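Local coordinates for folylpolyglutamate synthase protein FOLC (Mycobacterium tuberculosis, PDB 2VOS) that probably catalyses the ATP- and magnesium-dependent addition of L-glutamate to dihydropteroate and to the growing polyglutamate tail of tetrahydrofolate, at residues T87-R92 with G323-A328; V276-L279 with G284-S287; Q364-E369 with P396-V401; E434-A439 with R479-R484. All coordinates share one frame; numbering follows the deposited sequence. Where two conformers were deposited one is given.

Contact 1: T87-R92 with G323-A328; sequences TALHRR and GDAVRA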
loop_
_atom_site.group_PDB
_atom_site.type_symbol
_atom_site.label_atom_id
_atom_site.label_comp_id
_atom_site.label_asym_id
_atom_site.label_seq_id
_atom_site.Cartn_x
_atom_site.Cartn_y
_atom_site.Cartn_z
ATOM N N THR A 87 -0.252 -18.145 -3.066
ATOM C CA THR A 87 -0.971 -19.025 -2.140
ATOM C C THR A 87 -1.957 -19.975 -2.892
ATOM O O THR A 87 -2.118 -21.141 -2.524
ATOM C CB THR A 87 -1.764 -18.140 -1.085
ATOM O OG1 THR A 87 -0.798 -17.407 -0.267
ATOM C CG2 THR A 87 -2.634 -19.026 -0.196
ATOM N N ALA A 88 -2.650 -19.445 -3.885
ATOM C CA ALA A 88 -3.551 -20.226 -4.785
ATOM C C ALA A 88 -2.744 -21.296 -5.564
ATOM O O ALA A 88 -3.310 -22.332 -5.994
ATOM C CB ALA A 88 -4.244 -19.287 -5.809
ATOM N N LEU A 89 -1.444 -21.052 -5.751
ATOM C CA LEU A 89 -0.538 -22.012 -6.386
ATOM C C LEU A 89 0.083 -22.903 -5.296
ATOM O O LEU A 89 1.003 -23.703 -5.565
ATOM C CB LEU A 89 0.573 -21.252 -7.103
ATOM C CG LEU A 89 0.004 -20.543 -8.319
ATOM C CD1 LEU A 89 1.024 -19.515 -8.852
ATOM C CD2 LEU A 89 -0.327 -21.688 -9.354
ATOM N N HIS A 90 -0.413 -22.759 -4.066
ATOM C CA HIS A 90 -0.043 -23.636 -2.951
ATOM C C HIS A 90 1.391 -23.591 -2.388
ATOM O O HIS A 90 1.828 -24.565 -1.718
ATOM C CB HIS A 90 -0.406 -25.052 -3.312
ATOM C CG HIS A 90 -1.769 -25.129 -3.907
ATOM N ND1 HIS A 90 -2.903 -24.981 -3.140
ATOM C CD2 HIS A 90 -2.177 -25.255 -5.195
ATOM C CE1 HIS A 90 -3.961 -25.075 -3.931
ATOM N NE2 HIS A 90 -3.544 -25.272 -5.174
ATOM N N ARG A 91 2.081 -22.472 -2.632
ATOM C CA ARG A 91 3.358 -22.186 -1.922
ATOM C C ARG A 91 3.077 -21.333 -0.682
ATOM O O ARG A 91 2.167 -20.500 -0.673
ATOM C CB ARG A 91 4.324 -21.436 -2.836
ATOM C CG ARG A 91 5.172 -22.364 -3.741
ATOM C CD ARG A 91 4.318 -23.284 -4.637
ATOM N NE ARG A 91 5.147 -23.808 -5.755
ATOM C CZ ARG A 91 4.667 -24.219 -6.922
ATOM N NH1 ARG A 91 3.346 -24.188 -7.161
ATOM N NH2 ARG A 91 5.494 -24.625 -7.858
ATOM N N ARG A 92 3.865 -21.532 0.357
ATOM C CA ARG A 92 3.632 -20.884 1.598
ATOM C C ARG A 92 4.276 -19.535 1.503
ATOM O O ARG A 92 5.464 -19.433 1.114
ATOM C CB ARG A 92 4.274 -21.713 2.708
ATOM C CG ARG A 92 3.941 -21.184 4.021
ATOM C CD ARG A 92 4.337 -22.148 5.142
ATOM N NE ARG A 92 3.554 -21.690 6.239
ATOM C CZ ARG A 92 3.928 -21.797 7.489
ATOM N NH1 ARG A 92 3.122 -21.361 8.426
ATOM N NH2 ARG A 92 5.083 -22.390 7.770
ATOM N N GLY A 323 -4.915 -21.692 -15.070
ATOM C CA GLY A 323 -5.932 -20.615 -15.044
ATOM C C GLY A 323 -6.925 -20.686 -13.875
ATOM O O GLY A 323 -7.377 -19.652 -13.382
ATOM N N ASP A 324 -7.279 -21.896 -13.424
ATOM C CA ASP A 324 -8.151 -22.022 -12.234
ATOM C C ASP A 324 -7.461 -21.459 -10.998
ATOM O O ASP A 324 -8.123 -20.884 -10.134
ATOM C CB ASP A 324 -8.514 -23.492 -11.962
ATOM C CG ASP A 324 -9.428 -24.072 -13.036
ATOM O OD1 ASP A 324 -9.888 -23.303 -13.926
ATOM O OD2 ASP A 324 -9.722 -25.284 -13.014
ATOM N N ALA A 325 -6.140 -21.659 -10.879
ATOM C CA ALA A 325 -5.449 -21.150 -9.694
ATOM C C ALA A 325 -5.360 -19.610 -9.767
ATOM O O ALA A 325 -5.506 -18.865 -8.762
ATOM C CB ALA A 325 -4.029 -21.774 -9.614
ATOM N N VAL A 326 -5.119 -19.094 -10.976
ATOM C CA VAL A 326 -5.111 -17.632 -11.137
ATOM C C VAL A 326 -6.523 -17.060 -10.790
ATOM O O VAL A 326 -6.616 -16.066 -10.111
ATOM C CB VAL A 326 -4.744 -17.252 -12.564
ATOM C CG1 VAL A 326 -5.081 -15.778 -12.877
ATOM C CG2 VAL A 326 -3.225 -17.676 -12.905
ATOM N N ARG A 327 -7.601 -17.645 -11.320
ATOM C CA ARG A 327 -8.944 -17.164 -10.973
ATOM C C ARG A 327 -9.185 -17.240 -9.466
ATOM O O ARG A 327 -9.707 -16.281 -8.870
ATOM C CB ARG A 327 -10.000 -17.959 -11.693
ATOM C CG ARG A 327 -10.241 -17.432 -13.094
ATOM C CD ARG A 327 -11.308 -18.209 -13.914
ATOM N NE ARG A 327 -10.830 -19.550 -14.311
ATOM C CZ ARG A 327 -10.028 -19.782 -15.357
ATOM N NH1 ARG A 327 -9.630 -21.032 -15.625
ATOM N NH2 ARG A 327 -9.584 -18.772 -16.134
ATOM N N ALA A 328 -8.818 -18.369 -8.866
ATOM C CA ALA A 328 -9.000 -18.549 -7.388
ATOM C C ALA A 328 -8.172 -17.543 -6.560
ATOM O O ALA A 328 -8.669 -17.039 -5.536
ATOM C CB ALA A 328 -8.726 -20.018 -6.961
#
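The C-terminal end of helix 75-88, A88 and the L89 that follows it, meets A325 of helix 323-331, and short side chains let the two backbones come close: the CA atoms of A88 and A325 are 5.3 Å apart. The methyl of A88 points at the facing helix and comes to rest 3.2 Å from A325 O, a carbon set against a backbone carbonyl oxygen. L89 extends the contact toward V309 and F313. Its first bond, to CB, runs past the facing helix; the turn at chi1 (-70°), which leaves CG beside the backbone N, then swings CG back toward A325, and of the two branches it is CD2 that completes the approach, 3.7 Å from the CB of A325. Because V309 belongs to helix 296-312, the contact sits at a corner where three helices converge. A325 CB thus has the L89 methyl for its partner, and it is 3.7 Å from A88 O as well.

The chain then turns away. H90, with positive phi, is the C-prime residue of a Schellman motif, in which H90 N binds T87 O at 2.8 Å and R91 N reaches back to a carbonyl of the preceding turn. R91 bends over this end and gives NH1 to L89 O, 2.9 Å away, with the oxygen close to the guanidinium plane. On the facing helix, R327 NH1 and D324 OD1 form a salt bridge of 2.8 Å one turn apart. These polar groups bond within their own segments, while methyl groups and carbonyl oxygens make the interface, implying a small surface contact held by van der Waals packing without directional bonds.

Contact 2: V276-L279 with G284-S287; sequences VLQL and GVYS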
loop_
_atom_site.group_PDB
_atom_site.type_symbol
_atom_site.label_atom_id
_atom_site.label_comp_id
_atom_site.label_asym_id
_atom_site.label_seq_id
_atom_site.Cartn_x
_atom_site.Cartn_y
_atom_site.Cartn_z
ATOM N N VAL A 276 -14.866 -7.933 -13.535
ATOM C CA VAL A 276 -14.445 -9.149 -14.166
ATOM C C VAL A 276 -13.430 -8.742 -15.235
ATOM O O VAL A 276 -13.673 -7.823 -16.011
ATOM C CB VAL A 276 -15.646 -9.834 -14.801
ATOM C CG1 VAL A 276 -15.141 -11.058 -15.612
ATOM C CG2 VAL A 276 -16.664 -10.319 -13.686
ATOM N N LEU A 277 -12.301 -9.431 -15.287
ATOM C CA LEU A 277 -11.184 -9.076 -16.158
ATOM C C LEU A 277 -10.821 -10.157 -17.159
ATOM O O LEU A 277 -10.933 -11.351 -16.890
ATOM C CB LEU A 277 -9.914 -8.795 -15.274
ATOM C CG LEU A 277 -10.170 -7.837 -14.095
ATOM C CD1 LEU A 277 -8.880 -7.725 -13.182
ATOM C CD2 LEU A 277 -10.560 -6.491 -14.603
ATOM N N GLN A 278 -10.297 -9.732 -18.294
ATOM C CA GLN A 278 -9.564 -10.628 -19.144
ATOM C C GLN A 278 -8.158 -10.057 -19.258
ATOM O O GLN A 278 -7.982 -8.914 -19.728
ATOM C CB GLN A 278 -10.193 -10.670 -20.569
ATOM C CG GLN A 278 -9.460 -11.684 -21.422
ATOM C CD GLN A 278 -10.081 -11.840 -22.794
ATOM O OE1 GLN A 278 -10.158 -10.866 -23.570
ATOM N NE2 GLN A 278 -10.514 -13.085 -23.114
ATOM N N LEU A 279 -7.160 -10.839 -18.842
ATOM C CA LEU A 279 -5.782 -10.346 -18.768
ATOM C C LEU A 279 -4.857 -11.103 -19.718
ATOM O O LEU A 279 -4.844 -12.334 -19.736
ATOM C CB LEU A 279 -5.262 -10.494 -17.340
ATOM C CG LEU A 279 -6.066 -9.817 -16.208
ATOM C CD1 LEU A 279 -5.455 -10.108 -14.763
ATOM C CD2 LEU A 279 -6.160 -8.304 -16.399
ATOM N N GLY A 284 0.146 -16.022 -21.529
ATOM C CA GLY A 284 -1.043 -16.103 -22.377
ATOM C C GLY A 284 -2.249 -15.349 -21.818
ATOM O O GLY A 284 -2.122 -14.542 -20.890
ATOM N N VAL A 285 -3.426 -15.630 -22.360
ATOM C CA VAL A 285 -4.628 -14.949 -21.948
ATOM C C VAL A 285 -5.355 -15.712 -20.825
ATOM O O VAL A 285 -5.605 -16.908 -20.928
ATOM C CB VAL A 285 -5.567 -14.775 -23.141
ATOM C CG1 VAL A 285 -6.872 -14.063 -22.742
ATOM C CG2 VAL A 285 -4.839 -14.020 -24.256
ATOM N N TYR A 286 -5.689 -15.019 -19.736
ATOM C CA TYR A 286 -6.448 -15.605 -18.668
ATOM C C TYR A 286 -7.799 -14.890 -18.643
ATOM O O TYR A 286 -7.834 -13.679 -18.547
ATOM C CB TYR A 286 -5.720 -15.415 -17.338
ATOM C CG TYR A 286 -4.291 -15.996 -17.279
ATOM C CD1 TYR A 286 -4.029 -17.247 -16.716
ATOM C CD2 TYR A 286 -3.235 -15.299 -17.798
ATOM C CE1 TYR A 286 -2.709 -17.782 -16.674
ATOM C CE2 TYR A 286 -1.919 -15.819 -17.772
ATOM C CZ TYR A 286 -1.664 -17.050 -17.181
ATOM O OH TYR A 286 -0.350 -17.525 -17.115
ATOM N N SER A 287 -8.909 -15.637 -18.694
ATOM C CA SER A 287 -10.280 -15.063 -18.852
ATOM C C SER A 287 -11.169 -15.220 -17.620
ATOM O O SER A 287 -10.890 -16.052 -16.810
ATOM C CB SER A 287 -10.978 -15.767 -20.016
ATOM O OG SER A 287 -10.185 -15.600 -21.190
#
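A beta hairpin formed by strands 274-281 and 284-291 contains this contact, in which L279 and Y286 form an antiparallel hydrogen-bonded pair. Two bonds join them: L279 N gives to Y286 O at 2.9 Å, and Y286 N to L279 O at 2.8 Å. The short segments run at 168° to each other. L279 O also receives a CA-H...O contact from V285 CA, at 3.4 Å, and lies at the edge of the Y286 ring, near the ring plane.

The hairpin supplies two strands of a three-stranded antiparallel sheet in the Mur ligase middle domain, with strand 274-281 in the centre and strand 264-271 on its far flank. L279 and Y286 share the face that packs on helices: L279 touches V303 and F330, while Y286 touches L306 and V326. The hydroxyl of this buried tyrosine is hydrogen-bonded to E310 OE2 and to L321 N, which ties the ring's far end to helix 296-312 and to the chain after it.

Q278, V285 and S287 lie on the other face. Q278 sets CG anti to its own N (chi1 -176°) and runs extended as far as CD, crossing V285 so that Q278 CG lies 3.8 Å from V285 CG1. At the end of this chain NE2 donates to S287 OG over 3.2 Å, almost straight at 174° and with the oxygen in the amide plane. The amide's other atom, OE1, accepts from R267 NH1 on strand 264-271, which sets which end of the amide is oxygen.

Contact 3: Q364-E369 with P396-V401; sequences QTLAHE and PVFDSV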
loop_
_atom_site.group_PDB
_atom_site.type_symbol
_atom_site.label_atom_id
_atom_site.label_comp_id
_atom_site.label_asym_id
_atom_site.label_seq_id
_atom_site.Cartn_x
_atom_site.Cartn_y
_atom_site.Cartn_z
ATOM N N GLN A 364 -12.542 8.806 -9.692
ATOM C CA GLN A 364 -13.018 8.180 -10.913
ATOM C C GLN A 364 -13.857 6.922 -10.613
ATOM O O GLN A 364 -14.864 6.664 -11.308
ATOM C CB GLN A 364 -11.872 7.771 -11.797
ATOM C CG GLN A 364 -11.254 8.943 -12.535
ATOM C CD GLN A 364 -10.080 8.467 -13.349
ATOM O OE1 GLN A 364 -10.270 7.788 -14.363
ATOM N NE2 GLN A 364 -8.857 8.756 -12.884
ATOM N N THR A 365 -13.405 6.137 -9.636
ATOM C CA THR A 365 -14.107 4.911 -9.248
ATOM C C THR A 365 -15.507 5.235 -8.688
ATOM O O THR A 365 -16.516 4.582 -9.048
ATOM C CB THR A 365 -13.294 4.141 -8.202
ATOM O OG1 THR A 365 -11.985 3.881 -8.728
ATOM C CG2 THR A 365 -13.964 2.747 -7.866
ATOM N N LEU A 366 -15.594 6.233 -7.816
ATOM C CA LEU A 366 -16.857 6.625 -7.222
ATOM C C LEU A 366 -17.856 7.075 -8.293
ATOM O O LEU A 366 -19.042 6.765 -8.223
ATOM C CB LEU A 366 -16.654 7.790 -6.219
ATOM C CG LEU A 366 -15.922 7.400 -4.927
ATOM C CD1 LEU A 366 -15.447 8.672 -4.212
ATOM C CD2 LEU A 366 -16.776 6.477 -4.023
ATOM N N ALA A 367 -17.351 7.760 -9.316
ATOM C CA ALA A 367 -18.175 8.296 -10.400
ATOM C C ALA A 367 -18.525 7.228 -11.463
ATOM O O ALA A 367 -19.624 7.237 -12.067
ATOM C CB ALA A 367 -17.439 9.467 -11.050
ATOM N N HIS A 368 -17.595 6.324 -11.717
ATOM C CA HIS A 368 -17.792 5.378 -12.783
ATOM C C HIS A 368 -18.424 4.050 -12.402
ATOM O O HIS A 368 -19.007 3.403 -13.254
ATOM C CB HIS A 368 -16.463 5.074 -13.468
ATOM C CG HIS A 368 -15.808 6.269 -14.081
ATOM N ND1 HIS A 368 -14.475 6.276 -14.435
ATOM C CD2 HIS A 368 -16.300 7.478 -14.441
ATOM C CE1 HIS A 368 -14.174 7.448 -14.965
ATOM N NE2 HIS A 368 -15.267 8.185 -14.992
ATOM N N GLU A 369 -18.310 3.629 -11.157
ATOM C CA GLU A 369 -18.657 2.294 -10.796
ATOM C C GLU A 369 -19.826 2.284 -9.830
ATOM O O GLU A 369 -20.262 1.246 -9.397
ATOM C CB GLU A 369 -17.422 1.595 -10.175
ATOM C CG GLU A 369 -16.301 1.485 -11.207
ATOM C CD GLU A 369 -15.129 0.539 -10.827
ATOM O OE1 GLU A 369 -15.224 -0.350 -9.943
ATOM O OE2 GLU A 369 -14.116 0.656 -11.534
ATOM N N PRO A 396 -14.689 17.330 -7.654
ATOM C CA PRO A 396 -15.757 16.963 -8.580
ATOM C C PRO A 396 -16.707 15.847 -8.079
ATOM O O PRO A 396 -17.772 15.653 -8.672
ATOM C CB PRO A 396 -14.994 16.478 -9.819
ATOM C CG PRO A 396 -13.629 17.175 -9.731
ATOM C CD PRO A 396 -13.352 17.083 -8.241
ATOM N N VAL A 397 -16.395 15.144 -6.991
ATOM C CA VAL A 397 -17.305 14.076 -6.613
ATOM C C VAL A 397 -17.904 14.218 -5.221
ATOM O O VAL A 397 -18.887 13.535 -4.897
ATOM C CB VAL A 397 -16.638 12.647 -6.748
ATOM C CG1 VAL A 397 -16.468 12.281 -8.205
ATOM C CG2 VAL A 397 -15.271 12.601 -5.975
ATOM N N PHE A 398 -17.249 14.975 -4.358
ATOM C CA PHE A 398 -17.763 15.186 -2.995
ATOM C C PHE A 398 -18.634 16.452 -3.030
ATOM O O PHE A 398 -18.128 17.603 -3.234
ATOM C CB PHE A 398 -16.631 15.383 -1.946
ATOM C CG PHE A 398 -15.780 14.121 -1.662
ATOM C CD1 PHE A 398 -16.184 12.886 -2.098
ATOM C CD2 PHE A 398 -14.611 14.214 -0.873
ATOM C CE1 PHE A 398 -15.445 11.756 -1.821
ATOM C CE2 PHE A 398 -13.837 13.081 -0.582
ATOM C CZ PHE A 398 -14.252 11.844 -1.044
ATOM N N ASP A 399 -19.924 16.276 -2.765
ATOM C CA ASP A 399 -20.817 17.425 -2.660
ATOM C C ASP A 399 -20.351 18.353 -1.541
ATOM O O ASP A 399 -20.429 19.611 -1.647
ATOM C CB ASP A 399 -22.234 16.922 -2.375
ATOM C CG ASP A 399 -22.782 16.207 -3.551
ATOM O OD1 ASP A 399 -23.262 16.942 -4.455
ATOM O OD2 ASP A 399 -22.623 14.941 -3.634
ATOM N N SER A 400 -19.907 17.746 -0.439
ATOM C CA SER A 400 -19.211 18.537 0.568
ATOM C C SER A 400 -18.188 17.716 1.279
ATOM O O SER A 400 -18.122 16.489 1.110
ATOM C CB SER A 400 -20.180 19.241 1.555
ATOM O OG SER A 400 -20.798 18.305 2.390
ATOM N N VAL A 401 -17.399 18.366 2.120
ATOM C CA VAL A 401 -16.367 17.668 2.838
ATOM C C VAL A 401 -16.376 18.098 4.309
ATOM O O VAL A 401 -16.666 19.268 4.624
ATOM C CB VAL A 401 -15.030 17.886 2.106
ATOM C CG1 VAL A 401 -14.646 19.420 2.083
ATOM C CG2 VAL A 401 -13.945 17.005 2.674
#
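L366, A367, V397 and F398 bring the end of helix 356-368 against the turn leading into strand 400-403, in the glutamate ligase domain, where a mixed sheet is covered by helices. The contact has a buried half built on L366 and an outer half built on A367.

The inner half is the more buried, with a nearest approach of 3.9 Å between L366 CD1 and F398 CE1. L366 points toward the turn, and its CD1 serves both neighbours, lying 4.3 Å from V397 CG2 as well. The leucine meets the ring obliquely. F398 begins by running past the helix, but a chi1 of -69° swings the ring back and presents CE1 to the leucine methyl. Both side chains also rest on V467 of strand 464-469, and L366 touches L375 of strand 374-379, so this half of the contact continues into the hydrophobic layer between helix and sheet. F398 is backed in addition by F425 from helix 414-425. The L366 side chain is about 9 Å from the bound ADP, so the packing lies near the nucleotide site.

Toward solvent the contact thins. A367 is exposed and offers a single methyl. V397 also points at the helix, and the nearest CA atoms, those of A367 and V397, are 7.0 Å apart. Polar groups nearby look elsewhere: E369 forms a salt bridge with R268, and D399 OD2 accepts from L375 N. The two methyl branches of V397 divide the work, CG2 facing L366 on the inner side and CG1 meeting A367 CB on the outer side at 4.1 Å.

Contact 4: E434-A439 with R479-R484; sequences ENLRDA and RTLFGR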
loop_
_atom_site.group_PDB
_atom_site.type_symbol
_atom_site.label_atom_id
_atom_site.label_comp_id
_atom_site.label_asym_id
_atom_site.label_seq_id
_atom_site.Cartn_x
_atom_site.Cartn_y
_atom_site.Cartn_z
ATOM N N GLU A 434 -13.664 18.144 15.383
ATOM C CA GLU A 434 -12.443 18.027 16.177
ATOM C C GLU A 434 -11.797 16.664 16.041
ATOM O O GLU A 434 -10.562 16.535 16.199
ATOM C CB GLU A 434 -12.713 18.315 17.658
ATOM C CG GLU A 434 -13.225 19.755 17.955
ATOM C CD GLU A 434 -13.319 20.058 19.471
ATOM O OE1 GLU A 434 -12.658 19.354 20.285
ATOM O OE2 GLU A 434 -14.054 21.003 19.859
ATOM N N ASN A 435 -12.601 15.627 15.788
ATOM C CA ASN A 435 -12.043 14.292 15.673
ATOM C C ASN A 435 -12.885 13.448 14.712
ATOM O O ASN A 435 -13.991 13.844 14.275
ATOM C CB ASN A 435 -11.946 13.621 17.049
ATOM C CG ASN A 435 -13.296 13.463 17.708
ATOM O OD1 ASN A 435 -14.210 12.883 17.122
ATOM N ND2 ASN A 435 -13.440 14.001 18.902
ATOM N N LEU A 436 -12.339 12.302 14.362
ATOM C CA LEU A 436 -12.909 11.458 13.363
ATOM C C LEU A 436 -14.316 10.970 13.676
ATOM O O LEU A 436 -15.182 10.896 12.773
ATOM C CB LEU A 436 -11.960 10.270 13.136
ATOM C CG LEU A 436 -12.332 9.410 11.955
ATOM C CD1 LEU A 436 -12.306 10.243 10.686
ATOM C CD2 LEU A 436 -11.356 8.192 11.817
ATOM N N ARG A 437 -14.563 10.573 14.924
ATOM C CA ARG A 437 -15.899 10.141 15.270
ATOM C C ARG A 437 -16.883 11.291 15.105
ATOM O O ARG A 437 -17.954 11.117 14.549
ATOM C CB ARG A 437 -15.935 9.605 16.707
ATOM C CG ARG A 437 -17.279 8.989 17.126
ATOM C CD ARG A 437 -17.167 8.329 18.542
ATOM N NE ARG A 437 -15.978 7.455 18.618
ATOM C CZ ARG A 437 -15.625 6.741 19.688
ATOM N NH1 ARG A 437 -16.373 6.786 20.803
ATOM N NH2 ARG A 437 -14.526 5.985 19.659
ATOM N N ASP A 438 -16.531 12.468 15.597
ATOM C CA ASP A 438 -17.375 13.641 15.376
ATOM C C ASP A 438 -17.618 13.875 13.853
ATOM O O ASP A 438 -18.749 14.191 13.439
ATOM C CB ASP A 438 -16.724 14.897 15.978
ATOM C CG ASP A 438 -16.893 15.021 17.530
ATOM O OD1 ASP A 438 -17.426 14.110 18.225
ATOM O OD2 ASP A 438 -16.473 16.096 18.031
ATOM N N ALA A 439 -16.559 13.778 13.050
ATOM C CA ALA A 439 -16.625 14.074 11.619
ATOM C C ALA A 439 -17.586 13.111 10.953
ATOM O O ALA A 439 -18.419 13.532 10.157
ATOM C CB ALA A 439 -15.294 13.965 10.960
ATOM N N ARG A 479 -11.437 2.262 10.128
ATOM C CA ARG A 479 -11.676 0.866 10.040
ATOM C C ARG A 479 -11.884 0.276 11.477
ATOM O O ARG A 479 -12.740 -0.616 11.714
ATOM C CB ARG A 479 -10.525 0.175 9.278
ATOM C CG ARG A 479 -10.912 -1.239 8.785
ATOM C CD ARG A 479 -9.880 -1.783 7.719
ATOM N NE ARG A 479 -10.449 -2.920 6.994
ATOM C CZ ARG A 479 -10.457 -4.171 7.435
ATOM N NH1 ARG A 479 -9.904 -4.484 8.604
ATOM N NH2 ARG A 479 -11.044 -5.123 6.706
ATOM N N THR A 480 -11.087 0.752 12.432
ATOM C CA THR A 480 -11.198 0.347 13.823
ATOM C C THR A 480 -12.525 0.856 14.453
ATOM O O THR A 480 -13.193 0.125 15.174
ATOM C CB THR A 480 -9.982 0.885 14.584
ATOM O OG1 THR A 480 -8.797 0.181 14.163
ATOM C CG2 THR A 480 -10.169 0.757 16.107
ATOM N N LEU A 481 -12.919 2.092 14.179
ATOM C CA LEU A 481 -14.228 2.586 14.593
ATOM C C LEU A 481 -15.383 1.693 14.114
ATOM O O LEU A 481 -16.372 1.509 14.835
ATOM C CB LEU A 481 -14.467 4.021 14.112
ATOM C CG LEU A 481 -13.574 5.081 14.787
ATOM C CD1 LEU A 481 -13.863 6.484 14.190
ATOM C CD2 LEU A 481 -13.734 5.049 16.364
ATOM N N PHE A 482 -15.265 1.143 12.907
ATOM C CA PHE A 482 -16.307 0.282 12.367
ATOM C C PHE A 482 -16.157 -1.163 12.812
ATOM O O PHE A 482 -16.894 -2.028 12.371
ATOM C CB PHE A 482 -16.324 0.409 10.825
ATOM C CG PHE A 482 -17.117 1.596 10.360
ATOM C CD1 PHE A 482 -18.484 1.487 10.246
ATOM C CD2 PHE A 482 -16.508 2.824 10.072
ATOM C CE1 PHE A 482 -19.227 2.522 9.856
ATOM C CE2 PHE A 482 -17.236 3.864 9.681
ATOM C CZ PHE A 482 -18.624 3.731 9.595
ATOM N N GLY A 483 -15.182 -1.424 13.687
ATOM C CA GLY A 483 -15.064 -2.700 14.373
ATOM C C GLY A 483 -14.442 -3.852 13.564
ATOM O O GLY A 483 -14.699 -5.029 13.923
ATOM N N ARG A 484 -13.720 -3.570 12.471
ATOM C CA ARG A 484 -13.177 -4.634 11.618
ATOM C C ARG A 484 -11.828 -5.089 12.165
ATOM O O ARG A 484 -11.043 -4.268 12.674
ATOM C CB ARG A 484 -13.015 -4.162 10.167
ATOM C CG ARG A 484 -14.257 -3.537 9.585
ATOM C CD ARG A 484 -15.384 -4.516 9.407
ATOM N NE ARG A 484 -16.721 -3.919 9.584
ATOM C CZ ARG A 484 -17.575 -3.690 8.592
ATOM N NH1 ARG A 484 -17.229 -3.989 7.351
ATOM N NH2 ARG A 484 -18.764 -3.172 8.833
#
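L481 spreads its two methyl branches over neighbouring residues of the facing helix start, CD1 against L436 and CD2 against R437. Its bond to CB already points at helix 436-451, and chi1 of -68° keeps the fork beside the backbone N, letting the branches pass L436 and R437 at a slant. CD1 lies 3.9 Å from CD2 and 4.0 Å from CG of L436. L436 is buried, and it also packs on A477 and A478 of helix 472-481 and on V378 of the sheet beneath.

The other branch has a polar neighbour. R437 extends from the helix and then bends at chi3 (-49°), bringing its guanidinium alongside the leucine so that NH2 is 3.5 Å from L481 CD2. The methyl lies at the edge of the guanidinium, near its plane, and not over a face. This is van der Waals contact on the exposed margin, where the charged group can remain hydrated while its rim covers part of the leucine.

Both helix ends are finished locally. At the start of one, N435 OD1 accepts from D438 N at 2.8 Å, nearly straight at 174°, which fixes the asparagine in its N-cap place. At the end of the other, G483 N binds T480 O at 2.9 Å, and R484 N reaches back to R479 O. Capped helix start and Schellman-closed helix end thus pack side by side upon the mixed sheet of this C-terminal alpha/beta domain.

Contacts 1 and 2 adjoin, their centres 15 Å apart: R327 NH2 reaches S287 O and V326 packs on Y286, so helix 323-331 serves both. Along the chain contact 2 is nested within the span closed by contact 1, and contacts 3 and 4 follow in series. These two both border the mixed six-stranded sheet, contact 3 joining a helix end to the turn into strand 400-403 and contact 4 joining two helices; their centres are 21 Å apart. Contact 2 belongs to the middle domain and contact 3 to the glutamate ligase domain, yet their nearest atoms are only about 8 Å apart, across the region where R268 and E369 pair. The four thus sample both the ATP-binding middle domain and the C-terminal domain, between which ADP is bound.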